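Local structure of beta-galactosidase (5MUJ) at residues G123-L128 and Q205-V210; R145-Y150 and V167-T172. The protein probably acts as a glycoside hydrolase on the plant pectin rhamnogalacturonan II, and binds the chain B oligosaccharide of that pectin. One frame throughout, in Å; residues are numbered along the deposited sequence.

Contact 1. Residues G123-L128 and Q205-V210; sequences GGFPAL and QYKSTV. With 8PK (4-O-[(1R)-1-hydroxyethyl]-2-O-methyl-alpha-L-fucopyranose), chain B.
The backbones of Leu128 and Val210 meet where strand 123-126 approaches strand 205-210, the two at 24° with N-to-C directions alike and axes 6.9 Å apart. That spacing is too wide for sheet pairing; it fits the innermost strands of two successive blades of a five-bladed beta-propeller. One direct hydrogen bond crosses, nearly straight, from Leu128 N to Val210 O (2.9 Å). Water fills in further back: one molecule donates to Phe125 O and accepts from Val210 N at 3.0 Å, and a second donates to Pro126 O while also bonding to Thr209 OG1.

Among the side chains, Lys207 lies over one face of the Phe125 ring. Its CG is 3.8 Å from the ring centroid and 9° off the normal, a CH-pi contact. With CG anti to the backbone N (chi1 167°) and the chain extended beyond, the methylenes cross the ring from CZ to CD1. Beside the Leu128-Val210 bond, Leu128 CD2 packs alongside Val210 CG1 at 3.9 Å. Next to Lys207, the Ser208 hydroxyl bonds to Thr149, on the next strand of the first blade. At the glycan pocket end, Tyr206 OH stands 3.3 Å from C2 of 8PK, the 2-O-methylfucose unit of the bound glycan.

Contact 2. Residues R145-Y150 and V167-T172; sequences RHWMTY and VGLAST
Val167 meets strand 146-153 beside Tyr150, its CA making a backbone CA-H...O contact with Tyr150 O while its CG1 packs against Thr149 CB. The two strands run antiparallel at 157°, and are the second and third strands of a four-stranded propeller blade; hydrogen-bonded pairs alternate with non-hydrogen-bonded ones along them.

Gly168 makes the first hydrogen-bonded pair. Its N donates to Tyr150 O at 2.8 Å and its O accepts from Tyr150 N. The Tyr150 ring lies directly on this glycine, CA 3.7 Å from the ring centroid and over its centre. This follows from CG standing between the backbone N and carbonyl carbon (chi1 66°), which folds the ring back over the neighbouring strand. Arg122 makes a cation-pi contact with the same ring, and Asp118 bonds to its hydroxyl.

At Leu169, paired with Thr149 without direct backbone bonds, N donates to a water, which in turn donates to Tyr150 OH. On the opposite face of the sheet from Tyr150, Leu169 CD1 touches Trp147 CE3 at 3.8 Å.

Ala170 returns to bonding: its N donates to O of Met148 (selenomethionine in the crystal) at 2.8 Å, and its O accepts from that residue's N. The Ala170 CB lies 4.1 Å from Tyr150 CE2, on the tyrosine's face of the sheet.

Ser171 sets its CB over the six-membered ring of Trp147, 3.9 Å from the centroid and displaced toward the rim.

Thr172 closes the pairing with reciprocal backbone bonds to His146. Just before His146, Arg145, held by Glu183 through a salt bridge, reaches back: its NH2 donates to Ser171 OG at 2.9 Å, with the oxygen 31° out of the guanidinium plane.

Following the chain from the N terminus, past the strands between 45 and 110, it reaches 123-128 on the inner strand of its blade, then turns back into 145-150, the adjacent strand. After a further 16 residues it reaches 167-172, where contact 2 closes the shorter loop within that blade. Only after the blade's outer strand does it enter the next blade at 205-210, and contact 1 closes a loop of 76 residues that contains contact 2 entirely; the two do not cross. Their centres lie 8 Å apart. Thr149, in the first blade, joins them: its O probably accepts a hydrogen bond from Phe125 N (2.8 Å), while its side chain links this blade to the inner strand of the next.

Contact 1. Residues G123-L128 and Q205-V210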
loop_
_atom_site.group_PDB
_atom_site.type_symbol
_atom_site.label_atom_id
_atom_site.label_comp_id
_atom_site.label_asym_id
_atom_site.label_seq_id
_atom_site.Cartn_x
_atom_site.Cartn_y
_atom_site.Cartn_z
ATOM N N GLY A 123 -3.303 -7.613 7.854
ATOM C CA GLY A 123 -3.130 -6.233 7.349
ATOM C C GLY A 123 -3.687 -6.087 5.954
ATOM O O GLY A 123 -3.055 -6.454 4.973
ATOM N N GLY A 124 -4.814 -5.385 5.809
ATOM C CA GLY A 124 -5.611 -5.433 4.595
ATOM C C GLY A 124 -5.625 -4.248 3.659
ATOM O O GLY A 124 -5.406 -3.081 4.077
ATOM N N PHE A 125 -5.963 -4.533 2.389
ATOM C CA PHE A 125 -5.864 -3.618 1.283
ATOM C C PHE A 125 -7.074 -3.856 0.369
ATOM O O PHE A 125 -7.158 -4.797 -0.410
ATOM C CB PHE A 125 -4.592 -3.792 0.484
ATOM C CG PHE A 125 -3.359 -3.911 1.333
ATOM C CD1 PHE A 125 -2.794 -2.813 1.950
ATOM C CD2 PHE A 125 -2.802 -5.146 1.539
ATOM C CE1 PHE A 125 -1.665 -2.957 2.752
ATOM C CE2 PHE A 125 -1.686 -5.321 2.329
ATOM C CZ PHE A 125 -1.118 -4.224 2.953
ATOM N N PRO A 126 -8.106 -3.024 0.486
ATOM C CA PRO A 126 -9.234 -3.252 -0.389
ATOM C C PRO A 126 -8.872 -3.433 -1.867
ATOM O O PRO A 126 -7.849 -2.904 -2.342
ATOM C CB PRO A 126 -10.077 -1.994 -0.169
ATOM C CG PRO A 126 -9.836 -1.691 1.257
ATOM C CD PRO A 126 -8.397 -2.018 1.517
ATOM N N ALA A 127 -9.718 -4.204 -2.551
ATOM C CA ALA A 127 -9.501 -4.598 -3.926
ATOM C C ALA A 127 -10.522 -4.030 -4.868
ATOM O O ALA A 127 -11.581 -3.507 -4.458
ATOM C CB ALA A 127 -9.531 -6.117 -4.015
ATOM N N LEU A 128 -10.191 -4.087 -6.140
ATOM C CA LEU A 128 -11.004 -3.676 -7.232
ATOM C C LEU A 128 -11.386 -2.176 -7.137
ATOM O O LEU A 128 -12.545 -1.808 -7.382
ATOM C CB LEU A 128 -12.260 -4.542 -7.325
ATOM C CG LEU A 128 -12.089 -6.062 -7.178
ATOM C CD1 LEU A 128 -13.410 -6.748 -7.479
ATOM C CD2 LEU A 128 -10.980 -6.625 -8.051
ATOM N N GLN A 205 5.993 -12.479 1.486
ATOM C CA GLN A 205 5.183 -11.564 0.699
ATOM C C GLN A 205 4.833 -10.375 1.568
ATOM O O GLN A 205 4.867 -10.450 2.799
ATOM C CB GLN A 205 3.988 -12.296 0.063
ATOM C CG GLN A 205 4.570 -13.333 -0.965
ATOM C CD GLN A 205 3.758 -14.573 -1.233
ATOM O OE1 GLN A 205 4.040 -15.310 -2.219
ATOM N NE2 GLN A 205 2.875 -14.908 -0.343
ATOM N N TYR A 206 4.615 -9.254 0.916
ATOM C CA TYR A 206 4.224 -8.051 1.644
ATOM C C TYR A 206 2.894 -7.480 1.042
ATOM O O TYR A 206 1.943 -8.264 0.829
ATOM C CB TYR A 206 5.341 -7.044 1.681
ATOM C CG TYR A 206 6.564 -7.447 2.454
ATOM C CD1 TYR A 206 6.574 -7.399 3.839
ATOM C CD2 TYR A 206 7.734 -7.857 1.809
ATOM C CE1 TYR A 206 7.687 -7.703 4.581
ATOM C CE2 TYR A 206 8.850 -8.203 2.549
ATOM C CZ TYR A 206 8.833 -8.141 3.916
ATOM O OH TYR A 206 9.975 -8.444 4.620
ATOM N N LYS A 207 2.803 -6.165 0.782
ATOM C CA LYS A 207 1.509 -5.570 0.310
ATOM C C LYS A 207 1.115 -6.141 -1.050
ATOM O O LYS A 207 2.030 -6.531 -1.823
ATOM C CB LYS A 207 1.573 -4.023 0.250
ATOM C CG LYS A 207 0.426 -3.392 -0.508
ATOM C CD LYS A 207 0.181 -1.903 -0.237
ATOM C CE LYS A 207 -0.988 -1.381 -1.063
ATOM N NZ LYS A 207 -1.292 0.044 -0.718
ATOM N N SER A 208 -0.186 -6.307 -1.291
ATOM C CA SER A 208 -0.792 -6.648 -2.567
ATOM C C SER A 208 -1.987 -5.745 -2.842
ATOM O O SER A 208 -2.578 -5.200 -1.909
ATOM C CB SER A 208 -1.313 -8.095 -2.527
ATOM O OG SER A 208 -2.311 -8.209 -1.502
ATOM N N THR A 209 -2.346 -5.580 -4.106
ATOM C CA THR A 209 -3.613 -4.898 -4.487
ATOM C C THR A 209 -4.068 -5.556 -5.763
ATOM O O THR A 209 -3.237 -5.799 -6.657
ATOM C CB THR A 209 -3.448 -3.380 -4.679
ATOM O OG1 THR A 209 -3.216 -2.777 -3.410
ATOM C CG2 THR A 209 -4.681 -2.783 -5.277
ATOM N N VAL A 210 -5.321 -5.962 -5.817
ATOM C CA VAL A 210 -5.900 -6.588 -7.008
ATOM C C VAL A 210 -6.754 -5.585 -7.761
ATOM O O VAL A 210 -7.627 -4.914 -7.170
ATOM C CB VAL A 210 -6.743 -7.830 -6.627
ATOM C CG1 VAL A 210 -7.469 -8.417 -7.841
ATOM C CG2 VAL A 210 -5.851 -8.850 -5.934
HETATM O O9 8PK B . 13.108 -13.379 7.289
HETATM C C8 8PK B . 12.305 -12.662 6.359
HETATM C C10 8PK B . 10.893 -13.205 6.352
HETATM O O4 8PK B . 12.323 -11.262 6.673
HETATM C C4 8PK B . 13.641 -10.713 6.762
HETATM C C5 8PK B . 13.627 -9.558 7.741
HETATM C C6 8PK B . 13.116 -9.992 9.120
HETATM O O5 8PK B . 12.805 -8.488 7.222
HETATM C C3 8PK B . 14.146 -10.257 5.397
HETATM O O3 8PK B . 14.182 -11.318 4.436
HETATM C C2 8PK B . 13.234 -9.166 4.888
HETATM O O2 8PK B . 13.744 -8.722 3.623
HETATM C C7 8PK B . 12.929 -9.087 2.500
HETATM C C1 8PK B . 13.162 -8.026 5.907
HETATM O O HOH W 1 -6.365 -5.819 -3.022
HETATM O O HOH W 2 -5.592 -1.600 -2.114
#

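Contact 2. Residues R145-Y150 and V167-T172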
loop_
_atom_site.group_PDB
_atom_site.type_symbol
_atom_site.label_atom_id
_atom_site.label_comp_id
_atom_site.label_asym_id
_atom_site.label_seq_id
_atom_site.Cartn_x
_atom_site.Cartn_y
_atom_site.Cartn_z
ATOM N N ARG A 145 -20.120 -8.955 -4.020
ATOM C CA ARG A 145 -19.286 -8.706 -2.862
ATOM C C ARG A 145 -18.236 -7.652 -3.157
ATOM O O ARG A 145 -17.852 -7.466 -4.312
ATOM C CB ARG A 145 -18.545 -9.973 -2.445
ATOM C CG ARG A 145 -19.440 -11.172 -2.214
ATOM C CD ARG A 145 -18.663 -12.352 -1.626
ATOM N NE ARG A 145 -19.507 -13.115 -0.712
ATOM C CZ ARG A 145 -19.397 -13.186 0.619
ATOM N NH1 ARG A 145 -20.288 -13.919 1.272
ATOM N NH2 ARG A 145 -18.421 -12.588 1.310
ATOM N N HIS A 146 -17.770 -6.995 -2.095
ATOM C CA HIS A 146 -16.520 -6.227 -2.123
ATOM C C HIS A 146 -15.395 -7.124 -1.634
ATOM O O HIS A 146 -15.613 -8.062 -0.850
ATOM C CB HIS A 146 -16.613 -4.964 -1.268
ATOM C CG HIS A 146 -17.567 -3.944 -1.807
ATOM N ND1 HIS A 146 -17.195 -3.016 -2.744
ATOM C CD2 HIS A 146 -18.876 -3.710 -1.546
ATOM C CE1 HIS A 146 -18.221 -2.237 -3.030
ATOM N NE2 HIS A 146 -19.262 -2.655 -2.334
ATOM N N TRP A 147 -14.202 -6.865 -2.151
ATOM C CA TRP A 147 -13.045 -7.765 -1.939
ATOM C C TRP A 147 -11.856 -7.002 -1.373
ATOM O O TRP A 147 -11.783 -5.779 -1.469
ATOM C CB TRP A 147 -12.675 -8.437 -3.252
ATOM C CG TRP A 147 -13.759 -9.244 -3.797
ATOM C CD1 TRP A 147 -14.833 -8.814 -4.534
ATOM C CD2 TRP A 147 -13.910 -10.642 -3.648
ATOM N NE1 TRP A 147 -15.649 -9.876 -4.840
ATOM C CE2 TRP A 147 -15.097 -11.012 -4.314
ATOM C CE3 TRP A 147 -13.164 -11.620 -3.002
ATOM C CZ2 TRP A 147 -15.542 -12.329 -4.365
ATOM C CZ3 TRP A 147 -13.606 -12.948 -3.059
ATOM C CH2 TRP A 147 -14.781 -13.283 -3.739
HETATM N N MSE A 148 -10.940 -7.745 -0.777
HETATM C CA MSE A 148 -9.745 -7.219 -0.121
HETATM C C MSE A 148 -8.693 -8.291 -0.120
HETATM O O MSE A 148 -9.020 -9.467 0.034
HETATM C CB MSE A 148 -10.133 -6.884 1.309
HETATM C CG MSE A 148 -8.998 -6.456 2.218
HETATM SE SE MSE A 148 -9.627 -6.300 4.064
HETATM C CE MSE A 148 -9.567 -4.360 3.897
ATOM N N THR A 149 -7.444 -7.913 -0.316
ATOM C CA THR A 149 -6.325 -8.809 -0.044
ATOM C C THR A 149 -5.593 -8.299 1.164
ATOM O O THR A 149 -5.708 -7.155 1.536
ATOM C CB THR A 149 -5.334 -8.951 -1.207
ATOM O OG1 THR A 149 -4.753 -7.668 -1.490
ATOM C CG2 THR A 149 -6.040 -9.550 -2.432
ATOM N N TYR A 150 -4.785 -9.157 1.765
ATOM C CA TYR A 150 -4.103 -8.832 3.013
ATOM C C TYR A 150 -2.767 -9.549 3.254
ATOM O O TYR A 150 -2.477 -10.648 2.680
ATOM C CB TYR A 150 -5.051 -8.987 4.214
ATOM C CG TYR A 150 -5.539 -10.392 4.523
ATOM C CD1 TYR A 150 -4.849 -11.219 5.419
ATOM C CD2 TYR A 150 -6.721 -10.866 3.987
ATOM C CE1 TYR A 150 -5.331 -12.493 5.742
ATOM C CE2 TYR A 150 -7.213 -12.143 4.298
ATOM C CZ TYR A 150 -6.526 -12.948 5.179
ATOM O OH TYR A 150 -7.068 -14.201 5.466
ATOM N N VAL A 167 -0.042 -13.844 1.162
ATOM C CA VAL A 167 -1.212 -13.079 0.678
ATOM C C VAL A 167 -2.526 -13.784 0.989
ATOM O O VAL A 167 -2.852 -14.816 0.481
ATOM C CB VAL A 167 -1.150 -12.750 -0.862
ATOM C CG1 VAL A 167 -2.218 -11.727 -1.321
ATOM C CG2 VAL A 167 0.180 -12.137 -1.198
ATOM N N GLY A 168 -3.367 -13.143 1.790
ATOM C CA GLY A 168 -4.713 -13.635 2.021
ATOM C C GLY A 168 -5.802 -12.909 1.223
ATOM O O GLY A 168 -5.563 -11.861 0.634
ATOM N N LEU A 169 -6.984 -13.505 1.195
ATOM C CA LEU A 169 -8.134 -12.983 0.466
ATOM C C LEU A 169 -9.304 -12.836 1.436
ATOM O O LEU A 169 -9.589 -13.765 2.205
ATOM C CB LEU A 169 -8.578 -13.948 -0.638
ATOM C CG LEU A 169 -9.760 -13.491 -1.514
ATOM C CD1 LEU A 169 -9.433 -12.240 -2.330
ATOM C CD2 LEU A 169 -10.205 -14.641 -2.424
ATOM N N ALA A 170 -9.948 -11.673 1.395
ATOM C CA ALA A 170 -11.148 -11.401 2.174
ATOM C C ALA A 170 -12.202 -10.794 1.322
ATOM O O ALA A 170 -11.923 -10.248 0.258
ATOM C CB ALA A 170 -10.844 -10.514 3.356
ATOM N N SER A 171 -13.433 -10.850 1.832
ATOM C CA SER A 171 -14.557 -10.279 1.137
ATOM C C SER A 171 -15.699 -9.996 2.087
ATOM O O SER A 171 -15.715 -10.480 3.206
ATOM C CB SER A 171 -15.025 -11.204 0.027
ATOM O OG SER A 171 -15.648 -12.372 0.538
ATOM N N THR A 172 -16.632 -9.175 1.628
ATOM C CA THR A 172 -17.835 -8.893 2.431
ATOM C C THR A 172 -19.041 -8.582 1.554
ATOM O O THR A 172 -18.893 -8.018 0.469
ATOM C CB THR A 172 -17.619 -7.730 3.426
ATOM O OG1 THR A 172 -18.716 -7.658 4.360
ATOM C CG2 THR A 172 -17.441 -6.385 2.690
HETATM O O HOH W 3 -6.813 -16.038 2.759
#